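Local structure of protein-L-isoaspartate(D-aspartate) O-methyltransferase (1VBF) at residues D93-V98 / N116-I121; L155-I160 / V176-N181; Y36-T41 / T54-G59; A142-L147 / G194-L199. The protein probably methylates L-isoaspartyl residues in damaged proteins, using S-adenosyl-L-methionine as methyl donor, as a step in their repair or degradation. All blocks are in the same frame, centred on the assembly; numbering follows the deposited sequence.

Interaction 1: residues D93-V98 / N116-I121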
loop_
_atom_site.group_PDB
_atom_site.type_symbol
_atom_site.label_atom_id
_atom_site.label_comp_id
_atom_site.label_asym_id
_atom_site.label_seq_id
_atom_site.Cartn_x
_atom_site.Cartn_y
_atom_site.Cartn_z
ATOM N N ASP B 93 -37.515 7.853 -30.712
ATOM C CA ASP B 93 -37.720 8.495 -31.998
ATOM C C ASP B 93 -36.370 8.618 -32.693
ATOM O O ASP B 93 -36.112 7.946 -33.690
ATOM C CB ASP B 93 -38.337 9.882 -31.832
ATOM C CG ASP B 93 -38.546 10.571 -33.163
ATOM O OD1 ASP B 93 -38.788 11.797 -33.208
ATOM O OD2 ASP B 93 -38.461 9.866 -34.188
ATOM N N LYS B 94 -35.506 9.471 -32.146
ATOM C CA LYS B 94 -34.168 9.689 -32.695
ATOM C C LYS B 94 -33.023 9.484 -31.708
ATOM O O LYS B 94 -33.162 9.738 -30.514
ATOM C CB LYS B 94 -34.072 11.090 -33.297
ATOM C CG LYS B 94 -34.583 11.134 -34.717
ATOM C CD LYS B 94 -35.115 12.499 -35.053
ATOM C CE LYS B 94 -36.287 12.390 -36.032
ATOM N NZ LYS B 94 -37.125 13.633 -36.012
ATOM N N VAL B 95 -31.882 9.042 -32.227
ATOM C CA VAL B 95 -30.705 8.790 -31.407
ATOM C C VAL B 95 -29.443 9.420 -31.990
ATOM O O VAL B 95 -29.057 9.098 -33.114
ATOM C CB VAL B 95 -30.443 7.270 -31.272
ATOM C CG1 VAL B 95 -29.194 7.010 -30.498
ATOM C CG2 VAL B 95 -31.587 6.613 -30.583
ATOM N N VAL B 96 -28.805 10.318 -31.239
ATOM C CA VAL B 96 -27.542 10.916 -31.671
ATOM C C VAL B 96 -26.462 10.193 -30.847
ATOM O O VAL B 96 -26.513 10.199 -29.625
ATOM C CB VAL B 96 -27.491 12.422 -31.367
ATOM C CG1 VAL B 96 -26.090 12.940 -31.600
ATOM C CG2 VAL B 96 -28.490 13.181 -32.252
ATOM N N SER B 97 -25.493 9.572 -31.506
ATOM C CA SER B 97 -24.463 8.833 -30.794
ATOM C C SER B 97 -23.029 9.205 -31.189
ATOM O O SER B 97 -22.661 9.132 -32.359
ATOM C CB SER B 97 -24.669 7.346 -31.015
ATOM O OG SER B 97 -23.641 6.582 -30.412
ATOM N N VAL B 98 -22.213 9.544 -30.192
ATOM C CA VAL B 98 -20.837 9.965 -30.411
ATOM C C VAL B 98 -19.760 8.925 -30.073
ATOM O O VAL B 98 -19.857 8.247 -29.064
ATOM C CB VAL B 98 -20.552 11.218 -29.560
ATOM C CG1 VAL B 98 -19.191 11.796 -29.915
ATOM C CG2 VAL B 98 -21.689 12.223 -29.726
ATOM N N ASN B 116 -32.733 3.954 -39.369
ATOM C CA ASN B 116 -32.805 5.233 -40.048
ATOM C C ASN B 116 -33.017 6.362 -39.050
ATOM O O ASN B 116 -33.360 7.483 -39.427
ATOM C CB ASN B 116 -33.942 5.200 -41.070
ATOM C CG ASN B 116 -35.305 5.592 -40.477
ATOM O OD1 ASN B 116 -35.664 5.202 -39.354
ATOM N ND2 ASN B 116 -36.080 6.358 -41.248
ATOM N N ASN B 117 -32.810 6.068 -37.768
ATOM C CA ASN B 117 -33.007 7.078 -36.736
ATOM C C ASN B 117 -31.826 7.224 -35.788
ATOM O O ASN B 117 -31.990 7.654 -34.640
ATOM C CB ASN B 117 -34.291 6.796 -35.941
ATOM C CG ASN B 117 -34.202 5.546 -35.083
ATOM O OD1 ASN B 117 -33.451 4.613 -35.386
ATOM N ND2 ASN B 117 -34.983 5.516 -34.015
ATOM N N ILE B 118 -30.635 6.902 -36.292
ATOM C CA ILE B 118 -29.400 6.991 -35.518
ATOM C C ILE B 118 -28.332 7.861 -36.210
ATOM O O ILE B 118 -27.782 7.477 -37.239
ATOM C CB ILE B 118 -28.768 5.597 -35.303
ATOM C CG1 ILE B 118 -29.757 4.638 -34.660
ATOM C CG2 ILE B 118 -27.515 5.716 -34.459
ATOM C CD1 ILE B 118 -29.195 3.209 -34.587
ATOM N N LYS B 119 -28.040 9.026 -35.644
ATOM C CA LYS B 119 -26.997 9.894 -36.181
ATOM C C LYS B 119 -25.665 9.542 -35.481
ATOM O O LYS B 119 -25.530 9.720 -34.263
ATOM C CB LYS B 119 -27.339 11.358 -35.922
ATOM C CG LYS B 119 -26.311 12.332 -36.474
ATOM C CD LYS B 119 -26.736 13.757 -36.201
ATOM C CE LYS B 119 -25.835 14.727 -36.937
ATOM N NZ LYS B 119 -25.732 14.399 -38.392
ATOM N N LEU B 120 -24.700 9.051 -36.257
ATOM C CA LEU B 120 -23.395 8.661 -35.756
ATOM C C LEU B 120 -22.281 9.714 -35.941
ATOM O O LEU B 120 -21.796 9.938 -37.047
ATOM C CB LEU B 120 -22.966 7.363 -36.435
ATOM C CG LEU B 120 -23.909 6.169 -36.268
ATOM C CD1 LEU B 120 -23.546 5.088 -37.275
ATOM C CD2 LEU B 120 -23.838 5.634 -34.826
ATOM N N ILE B 121 -21.846 10.309 -34.835
ATOM C CA ILE B 121 -20.795 11.324 -34.819
ATOM C C ILE B 121 -19.426 10.779 -34.398
ATOM O O ILE B 121 -19.340 9.982 -33.465
ATOM C CB ILE B 121 -21.164 12.454 -33.830
ATOM C CG1 ILE B 121 -22.249 13.341 -34.438
ATOM C CG2 ILE B 121 -19.940 13.281 -33.468
ATOM C CD1 ILE B 121 -23.471 12.614 -34.879
#
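Asn-117 bonds Asp-93 just ahead of two parallel strands. The side-chain amide turns back, with CG between its own backbone N and carbonyl carbon (chi1 68°), and ND2 donates to Asp-93 O over 2.7 Å. The acceptor lies close to the amide plane, but the donor stands above the carbonyl plane of Asp-93. A second bond of the same amide nitrogen goes to Ala-89 O in helix 83-91.

From here the backbones take over. Val-95 N reaches Asn-117 O at 2.8 Å, and Val-95 O receives Lys-119 N at 2.7 Å; Ser-97 N then goes to Lys-119 O at 2.8 Å, and Ser-97 O takes Ile-121 N at 2.9 Å. The hydroxyl of Ser-97 looks elsewhere, to Thr-79 OG1 and Glu-76 OE1.

On one face Val-95 and Ser-97 meet Ile-118 and Leu-120. On the other, Val-98 CG1 comes within 3.9 Å of Ile-121 CG2, and the CD1 end of Ile-121 leans back toward Val-96. Alternate residues of 94-98 bond to strand 73-77, which leaves 118-122 at the edge of the sheet within this chain. With helix 102-109 linking them, 94-99 and 118-122 form a parallel beta-alpha-beta unit of the Rossmann-like AdoMet-dependent methyltransferase fold.

Interaction 2: residues L155-I160 / V176-N181; sequences LKEGGI and VIKKGN
Lys-178 lays its side chain along Leu-155, the two running past each other in opposite directions. With CG anti to the backbone N (chi1 -167°) and the rest extended, Lys-178 CD passes 3.7 Å from Leu-155 CB, and NZ ends on Leu-155 O at 2.7 Å, tilted from the carbonyl plane. This is the close-packed part: the methylenes also run beside the carbonyl of Lys-156, and the ammonium has second partners in Tyr-152, whose O it bonds and whose ring it meets as a cation-pi pair.

Further up, Lys-178 N donates to Gly-159 O at 3.0 Å. Ile-160 and Ile-177 form an antiparallel non-hydrogen-bonded pair, side by side with CG1 to CG1 at 4.0 Å.

The solvent side is slacker. Glu-157, on the type I turn from Lys-156 to Gly-159, is bent at chi2, and its OE2 uses the syn lone pair to accept Gly-180 N at 3.2 Å, a bond well off straight (138°). Lys-156 turns away to a salt bridge with Asp-136.

The contact closes the open end of the hairpin 159-165/171-177. Helix 149-154 runs into it through Leu-155; strand 135-140 adjoins the Ile-160 side, and strand 184-191 adjoins the Val-176 and Ile-177 side.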
loop_
_atom_site.group_PDB
_atom_site.type_symbol
_atom_site.label_atom_id
_atom_site.label_comp_id
_atom_site.label_asym_id
_atom_site.label_seq_id
_atom_site.Cartn_x
_atom_site.Cartn_y
_atom_site.Cartn_z
ATOM N N LEU B 155 -29.274 18.405 -21.957
ATOM C CA LEU B 155 -30.459 17.696 -21.470
ATOM C C LEU B 155 -31.673 18.616 -21.379
ATOM O O LEU B 155 -31.534 19.811 -21.151
ATOM C CB LEU B 155 -30.215 17.145 -20.065
ATOM C CG LEU B 155 -30.062 15.646 -19.897
ATOM C CD1 LEU B 155 -30.134 15.306 -18.424
ATOM C CD2 LEU B 155 -31.161 14.946 -20.649
ATOM N N LYS B 156 -32.866 18.052 -21.550
ATOM C CA LYS B 156 -34.090 18.833 -21.410
ATOM C C LYS B 156 -34.250 19.073 -19.925
ATOM O O LYS B 156 -33.603 18.417 -19.111
ATOM C CB LYS B 156 -35.295 18.068 -21.924
ATOM C CG LYS B 156 -35.468 18.191 -23.417
ATOM C CD LYS B 156 -36.684 17.435 -23.914
ATOM C CE LYS B 156 -36.753 17.487 -25.425
ATOM N NZ LYS B 156 -37.739 16.497 -25.920
ATOM N N GLU B 157 -35.131 19.988 -19.566
ATOM C CA GLU B 157 -35.300 20.315 -18.171
ATOM C C GLU B 157 -35.507 19.139 -17.259
ATOM O O GLU B 157 -34.751 18.957 -16.310
ATOM C CB GLU B 157 -36.430 21.312 -17.980
ATOM C CG GLU B 157 -36.452 21.898 -16.589
ATOM C CD GLU B 157 -35.063 22.237 -16.092
ATOM O OE1 GLU B 157 -34.301 22.909 -16.829
ATOM O OE2 GLU B 157 -34.742 21.826 -14.957
ATOM N N GLY B 158 -36.510 18.322 -17.504
ATOM C CA GLY B 158 -36.685 17.213 -16.587
ATOM C C GLY B 158 -35.972 15.968 -17.050
ATOM O O GLY B 158 -36.225 14.884 -16.528
ATOM N N GLY B 159 -35.084 16.130 -18.030
ATOM C CA GLY B 159 -34.354 15.008 -18.589
ATOM C C GLY B 159 -33.660 14.127 -17.579
ATOM O O GLY B 159 -33.520 14.487 -16.426
ATOM N N ILE B 160 -33.211 12.961 -18.020
ATOM C CA ILE B 160 -32.521 12.029 -17.141
ATOM C C ILE B 160 -31.228 11.637 -17.784
ATOM O O ILE B 160 -31.207 11.344 -18.976
ATOM C CB ILE B 160 -33.344 10.746 -16.934
ATOM C CG1 ILE B 160 -34.582 11.076 -16.105
ATOM C CG2 ILE B 160 -32.477 9.621 -16.314
ATOM C CD1 ILE B 160 -35.498 9.898 -15.947
ATOM N N VAL B 176 -28.905 11.002 -13.035
ATOM C CA VAL B 176 -29.089 12.429 -12.851
ATOM C C VAL B 176 -30.368 12.961 -13.456
ATOM O O VAL B 176 -30.614 12.763 -14.639
ATOM C CB VAL B 176 -27.915 13.177 -13.490
ATOM C CG1 VAL B 176 -28.045 14.655 -13.272
ATOM C CG2 VAL B 176 -26.635 12.661 -12.931
ATOM N N ILE B 177 -31.190 13.633 -12.660
ATOM C CA ILE B 177 -32.411 14.210 -13.208
ATOM C C ILE B 177 -32.227 15.714 -13.238
ATOM O O ILE B 177 -32.083 16.345 -12.203
ATOM C CB ILE B 177 -33.647 13.895 -12.361
ATOM C CG1 ILE B 177 -33.915 12.390 -12.351
ATOM C CG2 ILE B 177 -34.836 14.627 -12.928
ATOM C CD1 ILE B 177 -35.103 12.025 -11.524
ATOM N N LYS B 178 -32.237 16.297 -14.422
ATOM C CA LYS B 178 -32.018 17.721 -14.509
ATOM C C LYS B 178 -33.024 18.589 -13.765
ATOM O O LYS B 178 -34.232 18.322 -13.766
ATOM C CB LYS B 178 -31.937 18.149 -15.965
ATOM C CG LYS B 178 -31.416 19.551 -16.140
ATOM C CD LYS B 178 -31.086 19.779 -17.582
ATOM C CE LYS B 178 -30.547 21.169 -17.852
ATOM N NZ LYS B 178 -30.273 21.304 -19.319
ATOM N N LYS B 179 -32.496 19.625 -13.115
ATOM C CA LYS B 179 -33.287 20.597 -12.370
ATOM C C LYS B 179 -32.432 21.853 -12.157
ATOM O O LYS B 179 -31.980 22.115 -11.045
ATOM C CB LYS B 179 -33.711 20.025 -11.017
ATOM C CG LYS B 179 -34.625 20.970 -10.270
ATOM C CD LYS B 179 -34.527 20.825 -8.769
ATOM C CE LYS B 179 -35.347 21.917 -8.084
ATOM N NZ LYS B 179 -35.070 21.999 -6.622
ATOM N N GLY B 180 -32.217 22.625 -13.220
ATOM C CA GLY B 180 -31.391 23.813 -13.104
ATOM C C GLY B 180 -29.992 23.366 -12.714
ATOM O O GLY B 180 -29.457 22.428 -13.312
ATOM N N ASN B 181 -29.391 24.014 -11.718
ATOM C CA ASN B 181 -28.061 23.617 -11.282
ATOM C C ASN B 181 -28.143 22.850 -9.996
ATOM O O ASN B 181 -27.136 22.691 -9.296
ATOM C CB ASN B 181 -27.166 24.813 -11.081
ATOM C CG ASN B 181 -26.744 25.426 -12.373
ATOM O OD1 ASN B 181 -26.427 24.717 -13.338
ATOM N ND2 ASN B 181 -26.719 26.756 -12.410
#

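Interaction 3: residues Y36-T41 / T54-G59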
loop_
_atom_site.group_PDB
_atom_site.type_symbol
_atom_site.label_atom_id
_atom_site.label_comp_id
_atom_site.label_asym_id
_atom_site.label_seq_id
_atom_site.Cartn_x
_atom_site.Cartn_y
_atom_site.Cartn_z
ATOM N N TYR B 36 -20.269 -15.042 -26.402
ATOM C CA TYR B 36 -20.610 -14.207 -25.256
ATOM C C TYR B 36 -21.847 -13.377 -25.502
ATOM O O TYR B 36 -22.149 -12.497 -24.724
ATOM C CB TYR B 36 -19.460 -13.276 -24.877
ATOM C CG TYR B 36 -18.212 -13.969 -24.387
ATOM C CD1 TYR B 36 -17.355 -14.604 -25.276
ATOM C CD2 TYR B 36 -17.880 -13.978 -23.027
ATOM C CE1 TYR B 36 -16.196 -15.230 -24.827
ATOM C CE2 TYR B 36 -16.719 -14.600 -22.569
ATOM C CZ TYR B 36 -15.885 -15.223 -23.479
ATOM O OH TYR B 36 -14.732 -15.834 -23.051
ATOM N N ALA B 37 -22.556 -13.639 -26.589
ATOM C CA ALA B 37 -23.757 -12.871 -26.869
ATOM C C ALA B 37 -24.702 -12.880 -25.651
ATOM O O ALA B 37 -25.196 -11.833 -25.206
ATOM C CB ALA B 37 -24.463 -13.441 -28.087
ATOM N N TYR B 38 -24.951 -14.064 -25.104
ATOM C CA TYR B 38 -25.843 -14.163 -23.972
ATOM C C TYR B 38 -25.340 -15.081 -22.851
ATOM O O TYR B 38 -26.141 -15.639 -22.069
ATOM C CB TYR B 38 -27.236 -14.563 -24.460
ATOM C CG TYR B 38 -27.830 -13.536 -25.391
ATOM C CD1 TYR B 38 -27.617 -13.607 -26.766
ATOM C CD2 TYR B 38 -28.558 -12.448 -24.895
ATOM C CE1 TYR B 38 -28.115 -12.615 -27.635
ATOM C CE2 TYR B 38 -29.058 -11.446 -25.750
ATOM C CZ TYR B 38 -28.830 -11.537 -27.120
ATOM O OH TYR B 38 -29.292 -10.542 -27.965
ATOM N N ALA B 39 -24.007 -15.201 -22.764
ATOM C CA ALA B 39 -23.345 -16.013 -21.737
ATOM C C ALA B 39 -22.190 -15.206 -21.130
ATOM O O ALA B 39 -21.521 -14.458 -21.848
ATOM C CB ALA B 39 -22.829 -17.293 -22.345
ATOM N N HIS B 40 -21.949 -15.356 -19.828
ATOM C CA HIS B 40 -20.879 -14.608 -19.152
ATOM C C HIS B 40 -21.298 -13.164 -19.125
ATOM O O HIS B 40 -20.492 -12.241 -19.156
ATOM C CB HIS B 40 -19.557 -14.778 -19.892
ATOM C CG HIS B 40 -19.095 -16.195 -19.923
ATOM N ND1 HIS B 40 -18.633 -16.843 -18.798
ATOM C CD2 HIS B 40 -19.150 -17.129 -20.902
ATOM C CE1 HIS B 40 -18.427 -18.117 -19.080
ATOM N NE2 HIS B 40 -18.736 -18.319 -20.349
ATOM N N THR B 41 -22.602 -13.009 -19.032
ATOM C CA THR B 41 -23.271 -11.733 -19.020
ATOM C C THR B 41 -22.732 -10.630 -18.091
ATOM O O THR B 41 -23.070 -9.448 -18.248
ATOM C CB THR B 41 -24.747 -12.026 -18.780
ATOM O OG1 THR B 41 -25.382 -12.160 -20.054
ATOM C CG2 THR B 41 -25.420 -10.962 -17.976
ATOM N N THR B 54 -19.360 -2.606 -22.290
ATOM C CA THR B 54 -19.949 -2.797 -20.971
ATOM C C THR B 54 -20.608 -4.183 -20.874
ATOM O O THR B 54 -21.102 -4.740 -21.874
ATOM C CB THR B 54 -21.027 -1.759 -20.674
ATOM O OG1 THR B 54 -20.462 -0.448 -20.671
ATOM C CG2 THR B 54 -21.623 -2.012 -19.339
ATOM N N ALA B 55 -20.601 -4.737 -19.666
ATOM C CA ALA B 55 -21.211 -6.025 -19.410
ATOM C C ALA B 55 -22.697 -5.911 -19.717
ATOM O O ALA B 55 -23.342 -4.900 -19.381
ATOM C CB ALA B 55 -21.015 -6.401 -17.977
ATOM N N LEU B 56 -23.238 -6.955 -20.341
ATOM C CA LEU B 56 -24.638 -6.969 -20.714
ATOM C C LEU B 56 -25.548 -6.719 -19.532
ATOM O O LEU B 56 -26.524 -5.959 -19.639
ATOM C CB LEU B 56 -25.024 -8.301 -21.346
ATOM C CG LEU B 56 -25.933 -8.297 -22.591
ATOM C CD1 LEU B 56 -26.703 -9.613 -22.655
ATOM C CD2 LEU B 56 -26.913 -7.155 -22.550
ATOM N N ASN B 57 -25.250 -7.374 -18.412
ATOM C CA ASN B 57 -26.079 -7.190 -17.237
ATOM C C ASN B 57 -26.057 -5.721 -16.814
ATOM O O ASN B 57 -27.082 -5.146 -16.445
ATOM C CB ASN B 57 -25.603 -8.090 -16.103
ATOM C CG ASN B 57 -26.772 -8.810 -15.395
ATOM O OD1 ASN B 57 -27.668 -8.173 -14.810
ATOM N ND2 ASN B 57 -26.766 -10.147 -15.453
ATOM N N LEU B 58 -24.892 -5.097 -16.890
ATOM C CA LEU B 58 -24.793 -3.702 -16.514
ATOM C C LEU B 58 -25.544 -2.822 -17.512
ATOM O O LEU B 58 -26.392 -2.001 -17.108
ATOM C CB LEU B 58 -23.333 -3.288 -16.456
ATOM C CG LEU B 58 -22.911 -2.534 -15.204
ATOM C CD1 LEU B 58 -21.650 -1.832 -15.512
ATOM C CD2 LEU B 58 -23.929 -1.507 -14.796
ATOM N N GLY B 59 -25.219 -2.988 -18.805
ATOM C CA GLY B 59 -25.863 -2.222 -19.873
ATOM C C GLY B 59 -27.396 -2.217 -19.878
ATOM O O GLY B 59 -28.048 -1.166 -20.003
#
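Thr-41 and Leu-56 meet where a loop of the methyltransferase runs up to the first turn of helix 56-65, an N-terminal helix end whose N-cap position is Ala-55. The link along the backbone is the carbonyl of Thr-41, which accepts Asn-57 N at 3.0 Å. That bond is nearly straight at the hydrogen (171°), with the donor tilted from the carbonyl plane. An amide of the first turn, which has no preceding helical carbonyl to bond, thus finds its acceptor in the 36-41 loop.

The side chains arrange themselves around this bond. Leu-56 points toward the loop and crosses Thr-41 at a slant, its CD1 lying 3.9 Å from Thr-41 OG1. The same methyl also lies 3.7 Å from Ala-37 O, and comes obliquely against the ring of Tyr-38, 4.1 Å from CD2. Tyr-38 is brought there by a chi1 of -62°, which places CG anti to its carbonyl carbon. Asn-57 takes the other branch of the threonine: its side chain runs at about a right angle to that of Thr-41 and meets the CG2 methyl.

Helix 4-10 closes over this packing, with Ile-7 touching both Thr-41 and Leu-56. Arg-25 ties down the loop, its N bonding Tyr-38 OH and its NH1 bonding Ala-37 O. Earlier in the same loop, the ring of Tyr-36 makes a cation-pi contact with Lys-103 of the third subunit. Just before the helix, Ala-55 CB lies 3.7 Å from Thr-41 O.

Interaction 4: residues A142-L147 / G194-L199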
loop_
_atom_site.group_PDB
_atom_site.type_symbol
_atom_site.label_atom_id
_atom_site.label_comp_id
_atom_site.label_asym_id
_atom_site.label_seq_id
_atom_site.Cartn_x
_atom_site.Cartn_y
_atom_site.Cartn_z
ATOM N N ALA B 142 -18.583 5.394 -20.198
ATOM C CA ALA B 142 -17.221 5.511 -19.693
ATOM C C ALA B 142 -17.240 6.504 -18.528
ATOM O O ALA B 142 -18.063 7.423 -18.482
ATOM C CB ALA B 142 -16.276 5.958 -20.793
ATOM N N THR B 143 -16.351 6.300 -17.573
ATOM C CA THR B 143 -16.321 7.160 -16.402
ATOM C C THR B 143 -15.707 8.542 -16.684
ATOM O O THR B 143 -14.826 8.694 -17.545
ATOM C CB THR B 143 -15.582 6.432 -15.216
ATOM O OG1 THR B 143 -15.625 7.256 -14.060
ATOM C CG2 THR B 143 -14.120 6.141 -15.548
ATOM N N ALA B 144 -16.204 9.546 -15.965
ATOM C CA ALA B 144 -15.718 10.923 -16.093
ATOM C C ALA B 144 -15.181 11.463 -14.754
ATOM O O ALA B 144 -15.523 10.958 -13.684
ATOM C CB ALA B 144 -16.826 11.817 -16.597
ATOM N N PRO B 145 -14.331 12.498 -14.797
ATOM C CA PRO B 145 -13.809 13.026 -13.534
ATOM C C PRO B 145 -14.924 13.648 -12.698
ATOM O O PRO B 145 -14.869 13.646 -11.478
ATOM C CB PRO B 145 -12.784 14.055 -13.993
ATOM C CG PRO B 145 -12.403 13.585 -15.401
ATOM C CD PRO B 145 -13.716 13.166 -15.957
ATOM N N THR B 146 -15.939 14.182 -13.368
ATOM C CA THR B 146 -17.077 14.800 -12.689
ATOM C C THR B 146 -18.251 14.666 -13.629
ATOM O O THR B 146 -18.160 14.015 -14.669
ATOM C CB THR B 146 -16.940 16.334 -12.508
ATOM O OG1 THR B 146 -15.570 16.708 -12.458
ATOM C CG2 THR B 146 -17.606 16.776 -11.248
ATOM N N LEU B 147 -19.337 15.333 -13.256
ATOM C CA LEU B 147 -20.550 15.381 -14.038
ATOM C C LEU B 147 -20.180 16.028 -15.376
ATOM O O LEU B 147 -19.590 17.105 -15.412
ATOM C CB LEU B 147 -21.563 16.253 -13.312
ATOM C CG LEU B 147 -23.053 15.957 -13.423
ATOM C CD1 LEU B 147 -23.818 17.253 -13.147
ATOM C CD2 LEU B 147 -23.392 15.442 -14.798
ATOM N N GLY B 194 -13.922 2.206 -18.154
ATOM C CA GLY B 194 -12.671 2.761 -18.632
ATOM C C GLY B 194 -12.869 4.265 -18.629
ATOM O O GLY B 194 -14.004 4.754 -18.562
ATOM N N ARG B 195 -11.778 5.010 -18.697
ATOM C CA ARG B 195 -11.850 6.456 -18.658
ATOM C C ARG B 195 -12.265 7.097 -19.962
ATOM O O ARG B 195 -11.816 6.691 -21.035
ATOM C CB ARG B 195 -10.497 7.011 -18.248
ATOM C CG ARG B 195 -10.166 6.800 -16.799
ATOM C CD ARG B 195 -8.860 7.448 -16.486
ATOM N NE ARG B 195 -8.760 7.742 -15.065
ATOM C CZ ARG B 195 -7.804 8.492 -14.534
ATOM N NH1 ARG B 195 -6.870 9.014 -15.313
ATOM N NH2 ARG B 195 -7.796 8.725 -13.229
ATOM N N ILE B 196 -13.117 8.114 -19.864
ATOM C CA ILE B 196 -13.571 8.853 -21.030
ATOM C C ILE B 196 -12.453 9.815 -21.407
ATOM O O ILE B 196 -11.747 10.323 -20.544
ATOM C CB ILE B 196 -14.814 9.641 -20.705
ATOM C CG1 ILE B 196 -15.470 10.166 -21.984
ATOM C CG2 ILE B 196 -14.454 10.754 -19.798
ATOM C CD1 ILE B 196 -16.870 10.739 -21.769
ATOM N N GLY B 197 -12.271 10.052 -22.696
ATOM C CA GLY B 197 -11.218 10.945 -23.126
ATOM C C GLY B 197 -11.799 12.227 -23.667
ATOM O O GLY B 197 -12.982 12.281 -23.973
ATOM N N GLY B 198 -10.993 13.274 -23.771
ATOM C CA GLY B 198 -11.535 14.504 -24.298
ATOM C C GLY B 198 -11.322 15.703 -23.406
ATOM O O GLY B 198 -10.808 15.587 -22.294
ATOM N N LEU B 199 -11.730 16.859 -23.918
ATOM C CA LEU B 199 -11.586 18.129 -23.234
ATOM C C LEU B 199 -11.896 18.040 -21.741
ATOM O O LEU B 199 -11.106 18.491 -20.914
ATOM C CB LEU B 199 -12.509 19.167 -23.883
ATOM C CG LEU B 199 -12.021 20.604 -24.087
ATOM C CD1 LEU B 199 -13.225 21.519 -24.102
ATOM C CD2 LEU B 199 -11.091 21.035 -22.978
#
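Arg-195 meets the Thr-143 CG2 methyl with its CA, at 3.9 Å, and with the start of its side chain, CG; its flat guanidinium is carried away from 142-147 by a chain extended from CG to NE. There it makes cation-pi contacts with the rings of Phe-202 and Tyr-206, while NH1 donates to Asp-204 O. The flat groups that do meet across the contact are peptides. Ile-196 N approaches Thr-143 O in the carbonyl plane at 2.9 Å, and Thr-143 N returns a bond to Gly-194 O at 3.0 Å, so Thr-143 and Arg-195 form a single isolated bridge.

Around these two bonds the packing is apolar. Ala-142 CB sits 4.0 Å from Ile-196 CB, and Ile-196 CG2, set between its backbone N and carbonyl carbon, reaches Ala-144 CB at 4.1 Å. Thr-143 OG1, anti to its backbone N (chi1 -177°), bonds Gly-166 O.

Pro-145 packs on Pro-145 of the second subunit, and Leu-147 and Leu-199 each meet the other residue's counterpart there. Within the chain, the loop 194-199 lies on the way from strand 184-191 to helix 209-223, while 142-147 joins strand 135-140 to helix 149-154, with Ala-144 backbone-bonded to Pro-164 at the end of strand 159-165.

In the fold
Interactions 1 and 2 belong to the same mixed sheet: interaction 1 pairs an inner strand with an outer one in parallel, interaction 2 finishes an antiparallel hairpin, and their centres lie 21 Å apart. Interaction 3 is the most buried, a loop against a helix start, and relies on one backbone bond and on the van der Waals packing of leucine, threonine, asparagine and tyrosine side chains. Interactions 1, 2 and 4 are partly buried; interaction 2 has the most charged chemistry, with a lysine running through its packed centre and a glutamate on its solvent side, whereas interaction 4 is a single bridge between two loops. Interaction 2 is nested inside the loop that interaction 4 closes. Segments of 2, 3 and 4 also reach neighbouring subunits.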